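N6 adenine specific DNA methylase (Encephalitozoon cuniculi, PDB 3Q87) is the catalytic subunit of the Mtq2-Trm112 complex, which uses S-adenosylmethionine to methylate the translation termination factor eRF1. Local coordinates at residues Y4-L13 against V82-P90. Numbering follows the deposited sequence. Where two conformers were deposited one is given.
Sequences YEPGEDTYTL and VVFNPPYVP. With SAM (S-adenosylmethionine), chain D.
Asp9 and Tyr88 meet through a hydrogen bond of 2.9 Å from Tyr88 OH to Asp9 OD2, and the same oxygen takes a second, shorter one from Tyr4 OH at 2.5 Å. Both hydroxyls reach OD2 from one face of the carboxylate: Tyr4 on the syn side and only moderately out of plane, Tyr88 from well above it, 54° out. The carboxylate stands almost upright to the Tyr88 ring, with OD2 at the ring's edge. A weak third bond, from Asn85 ND2 to Asp9 OD2, is long at 3.4 Å but nearly straight. The Asn85 amide and the Asp9 carboxylate lie almost perpendicular, their planes 82° apart. Asp9 thus ties both tyrosines, and more loosely the asparagine, to the first turn of helix 8-20, whose N-cap is Gly7.

Asn85, Pro86, Pro87 and Tyr88 spell the NPPY motif, which follows strand 81-84 in the Rossmann-like methyltransferase fold and in PrmC-type enzymes holds the substrate amide beside the methyl donor. Here Asn85 reaches the cofactor too: with CG anti to the backbone N (chi1 -176°), its ND2 donates to SAM OXT at 3.0 Å. In the model the methyl carbon SAM CE sits over the centre of the Tyr4 ring, 3.5 Å above its plane, and the sulfonium SD lies over the same face, 3.4 Å from Tyr4 CG. The electron-rich ring probably helps to stabilise the positive charge. Pro87 CG packs against the adenine at SAM C8, while Asp51 and Asp69 bind other parts of the ligand.

Apolar packing joins the helix to the strand: Leu13 extends CD2 to Val83 CG1, 3.7 Å away, and the same methyl rests against Asn85 CB. Ile37 of helix 36-41 touches Leu13 as well, and Val83 is hydrogen-bonded through its backbone to neighbouring strand 26-30.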
loop_
_atom_site.group_PDB
_atom_site.type_symbol
_atom_site.label_atom_id
_atom_site.label_comp_id
_atom_site.label_asym_id
_atom_site.label_seq_id
_atom_site.Cartn_x
_atom_site.Cartn_y
_atom_site.Cartn_z
ATOM N N TYR B 4 2.666 -4.363 16.780
ATOM C CA TYR B 4 3.137 -3.090 17.305
ATOM C C TYR B 4 1.956 -2.174 17.607
ATOM O O TYR B 4 1.121 -1.932 16.740
ATOM C CB TYR B 4 4.070 -2.417 16.297
ATOM C CG TYR B 4 4.874 -1.287 16.893
ATOM C CD1 TYR B 4 6.085 -1.542 17.534
ATOM C CD2 TYR B 4 4.431 0.023 16.822
ATOM C CE1 TYR B 4 6.830 -0.527 18.086
ATOM C CE2 TYR B 4 5.176 1.060 17.379
ATOM C CZ TYR B 4 6.380 0.774 18.012
ATOM O OH TYR B 4 7.148 1.783 18.567
ATOM N N GLU B 5 1.894 -1.656 18.829
ATOM C CA GLU B 5 0.762 -0.838 19.244
ATOM C C GLU B 5 1.128 0.643 19.156
ATOM O O GLU B 5 2.298 0.986 19.254
ATOM C CB GLU B 5 0.369 -1.209 20.675
ATOM C CG GLU B 5 -0.099 -2.638 20.815
ATOM C CD GLU B 5 -0.130 -3.112 22.264
ATOM O OE1 GLU B 5 -0.046 -2.265 23.185
ATOM O OE2 GLU B 5 -0.237 -4.341 22.477
ATOM N N PRO B 6 0.128 1.521 18.957
ATOM C CA PRO B 6 0.408 2.957 18.828
ATOM C C PRO B 6 1.173 3.500 20.039
ATOM O O PRO B 6 0.754 3.244 21.160
ATOM C CB PRO B 6 -0.988 3.579 18.767
ATOM C CG PRO B 6 -1.863 2.472 18.229
ATOM C CD PRO B 6 -1.311 1.219 18.819
ATOM N N GLY B 7 2.276 4.211 19.799
ATOM C CA GLY B 7 3.111 4.778 20.850
ATOM C C GLY B 7 3.402 6.237 20.552
ATOM O O GLY B 7 2.855 6.793 19.599
ATOM N N GLU B 8 4.245 6.867 21.369
ATOM C CA GLU B 8 4.595 8.272 21.168
ATOM C C GLU B 8 5.268 8.464 19.810
ATOM O O GLU B 8 5.087 9.491 19.163
ATOM C CB GLU B 8 5.497 8.788 22.297
ATOM C CG GLU B 8 4.751 9.016 23.613
ATOM C CD GLU B 8 5.654 9.501 24.748
ATOM O OE1 GLU B 8 6.556 10.332 24.501
ATOM O OE2 GLU B 8 5.447 9.061 25.896
ATOM N N ASP B 9 6.034 7.466 19.378
ATOM C CA ASP B 9 6.640 7.520 18.061
ATOM C C ASP B 9 5.573 7.639 16.972
ATOM O O ASP B 9 5.651 8.525 16.128
ATOM C CB ASP B 9 7.594 6.340 17.807
ATOM C CG ASP B 9 6.937 4.966 17.979
ATOM O OD1 ASP B 9 5.920 4.821 18.686
ATOM O OD2 ASP B 9 7.476 4.001 17.400
ATOM N N THR B 10 4.566 6.768 17.001
ATOM C CA THR B 10 3.523 6.843 15.982
ATOM C C THR B 10 2.829 8.211 16.029
ATOM O O THR B 10 2.591 8.820 15.004
ATOM C CB THR B 10 2.477 5.691 16.061
ATOM O OG1 THR B 10 1.199 6.206 16.445
ATOM C CG2 THR B 10 2.894 4.608 17.021
ATOM N N TYR B 11 2.530 8.706 17.221
ATOM C CA TYR B 11 1.832 9.988 17.311
ATOM C C TYR B 11 2.640 11.201 16.823
ATOM O O TYR B 11 2.065 12.185 16.375
ATOM C CB TYR B 11 1.265 10.203 18.718
ATOM C CG TYR B 11 0.181 9.202 19.029
ATOM C CD1 TYR B 11 -0.948 9.112 18.223
ATOM C CD2 TYR B 11 0.290 8.332 20.102
ATOM C CE1 TYR B 11 -1.954 8.196 18.491
ATOM C CE2 TYR B 11 -0.705 7.403 20.369
ATOM C CZ TYR B 11 -1.824 7.347 19.563
ATOM O OH TYR B 11 -2.826 6.434 19.822
ATOM N N THR B 12 3.963 11.139 16.892
ATOM C CA THR B 12 4.749 12.222 16.309
ATOM C C THR B 12 4.702 12.171 14.768
ATOM O O THR B 12 4.664 13.207 14.110
ATOM C CB THR B 12 6.221 12.248 16.808
ATOM O OG1 THR B 12 7.027 11.402 15.988
ATOM C CG2 THR B 12 6.319 11.788 18.246
ATOM N N LEU B 13 4.696 10.971 14.193
ATOM C CA LEU B 13 4.497 10.844 12.751
ATOM C C LEU B 13 3.114 11.387 12.385
ATOM O O LEU B 13 2.977 12.214 11.485
ATOM C CB LEU B 13 4.694 9.386 12.281
ATOM C CG LEU B 13 4.519 9.061 10.785
ATOM C CD1 LEU B 13 5.282 10.033 9.907
ATOM C CD2 LEU B 13 4.920 7.600 10.449
ATOM N N VAL B 82 4.350 7.445 0.232
ATOM C CA VAL B 82 4.577 6.342 1.146
ATOM C C VAL B 82 4.855 6.885 2.556
ATOM O O VAL B 82 5.671 7.791 2.727
ATOM C CB VAL B 82 5.783 5.486 0.684
ATOM C CG1 VAL B 82 6.150 4.460 1.754
ATOM C CG2 VAL B 82 5.478 4.792 -0.656
ATOM N N VAL B 83 4.173 6.339 3.552
ATOM C CA VAL B 83 4.407 6.687 4.947
ATOM C C VAL B 83 4.879 5.423 5.658
ATOM O O VAL B 83 4.271 4.361 5.509
ATOM C CB VAL B 83 3.102 7.154 5.630
ATOM C CG1 VAL B 83 3.369 7.474 7.099
ATOM C CG2 VAL B 83 2.500 8.351 4.887
ATOM N N PHE B 84 5.937 5.537 6.450
ATOM C CA PHE B 84 6.571 4.356 7.034
ATOM C C PHE B 84 7.147 4.631 8.417
ATOM O O PHE B 84 8.145 5.327 8.549
ATOM C CB PHE B 84 7.692 3.875 6.108
ATOM C CG PHE B 84 8.223 2.506 6.436
ATOM C CD1 PHE B 84 7.494 1.622 7.212
ATOM C CD2 PHE B 84 9.448 2.088 5.922
ATOM C CE1 PHE B 84 7.982 0.356 7.486
ATOM C CE2 PHE B 84 9.936 0.819 6.184
ATOM C CZ PHE B 84 9.213 -0.043 6.965
ATOM N N ASN B 85 6.513 4.085 9.449
ATOM C CA ASN B 85 7.171 3.960 10.741
ATOM C C ASN B 85 7.799 2.573 10.754
ATOM O O ASN B 85 7.101 1.581 10.910
ATOM C CB ASN B 85 6.176 4.146 11.883
ATOM C CG ASN B 85 6.841 4.116 13.257
ATOM O OD1 ASN B 85 8.063 4.045 13.366
ATOM N ND2 ASN B 85 6.035 4.160 14.304
ATOM N N PRO B 86 9.124 2.494 10.539
ATOM C CA PRO B 86 9.772 1.205 10.274
ATOM C C PRO B 86 10.225 0.488 11.546
ATOM O O PRO B 86 10.260 1.118 12.606
ATOM C CB PRO B 86 10.993 1.614 9.451
ATOM C CG PRO B 86 11.378 2.951 10.026
ATOM C CD PRO B 86 10.090 3.607 10.514
ATOM N N PRO B 87 10.551 -0.815 11.447
ATOM C CA PRO B 87 11.218 -1.511 12.562
ATOM C C PRO B 87 12.588 -0.878 12.719
ATOM O O PRO B 87 13.410 -1.021 11.828
ATOM C CB PRO B 87 11.428 -2.936 12.045
ATOM C CG PRO B 87 10.805 -2.999 10.692
ATOM C CD PRO B 87 10.449 -1.639 10.229
ATOM N N TYR B 88 12.833 -0.184 13.817
ATOM C CA TYR B 88 14.017 0.640 13.905
ATOM C C TYR B 88 14.920 0.285 15.098
ATOM O O TYR B 88 15.903 0.971 15.358
ATOM C CB TYR B 88 13.608 2.119 13.952
ATOM C CG TYR B 88 12.700 2.498 15.113
ATOM C CD1 TYR B 88 13.133 2.370 16.428
ATOM C CD2 TYR B 88 11.423 3.021 14.890
ATOM C CE1 TYR B 88 12.319 2.724 17.493
ATOM C CE2 TYR B 88 10.593 3.381 15.946
ATOM C CZ TYR B 88 11.049 3.226 17.246
ATOM O OH TYR B 88 10.247 3.576 18.304
ATOM N N VAL B 89 14.594 -0.786 15.810
ATOM C CA VAL B 89 15.291 -1.110 17.055
ATOM C C VAL B 89 16.600 -1.853 16.793
ATOM O O VAL B 89 16.595 -2.935 16.208
ATOM C CB VAL B 89 14.416 -1.946 18.003
ATOM C CG1 VAL B 89 15.210 -2.308 19.275
ATOM C CG2 VAL B 89 13.130 -1.200 18.350
ATOM N N PRO B 90 17.726 -1.264 17.232
ATOM C CA PRO B 90 19.063 -1.794 16.944
ATOM C C PRO B 90 19.322 -3.131 17.608
ATOM O O PRO B 90 18.801 -3.381 18.690
ATOM C CB PRO B 90 20.003 -0.736 17.551
ATOM C CG PRO B 90 19.158 0.478 17.758
ATOM C CD PRO B 90 17.786 -0.033 18.040
HETATM N N SAM D . 2.410 2.056 11.677
HETATM C CA SAM D . 2.442 1.526 13.047
HETATM C C SAM D . 2.607 2.693 14.031
HETATM O O SAM D . 2.262 2.603 15.210
HETATM O OXT SAM D . 3.092 3.763 13.670
HETATM C CB SAM D . 3.477 0.391 13.279
HETATM C CG SAM D . 5.002 0.665 13.265
HETATM S SD SAM D . 6.131 -0.697 13.797
HETATM C CE SAM D . 7.517 0.199 14.530
HETATM C "C5'" SAM D . 6.881 -1.255 12.247
HETATM C "C4'" SAM D . 5.864 -2.077 11.471
HETATM O "O4'" SAM D . 6.457 -2.564 10.278
HETATM C "C3'" SAM D . 5.361 -3.285 12.249
HETATM O "O3'" SAM D . 3.954 -3.315 12.158
HETATM C "C2'" SAM D . 5.949 -4.478 11.523
HETATM O "O2'" SAM D . 5.121 -5.618 11.526
HETATM C "C1'" SAM D . 6.100 -3.924 10.125
HETATM N N9 SAM D . 7.170 -4.547 9.362
HETATM C C8 SAM D . 8.352 -5.095 9.803
HETATM N N7 SAM D . 9.029 -5.536 8.719
HETATM C C5 SAM D . 8.286 -5.257 7.606
HETATM C C6 SAM D . 8.481 -5.465 6.252
HETATM N N6 SAM D . 9.596 -6.053 5.830
HETATM N N1 SAM D . 7.519 -5.057 5.343
HETATM C C2 SAM D . 6.355 -4.436 5.764
HETATM N N3 SAM D . 6.168 -4.229 7.116
HETATM C C4 SAM D . 7.112 -4.636 8.005
#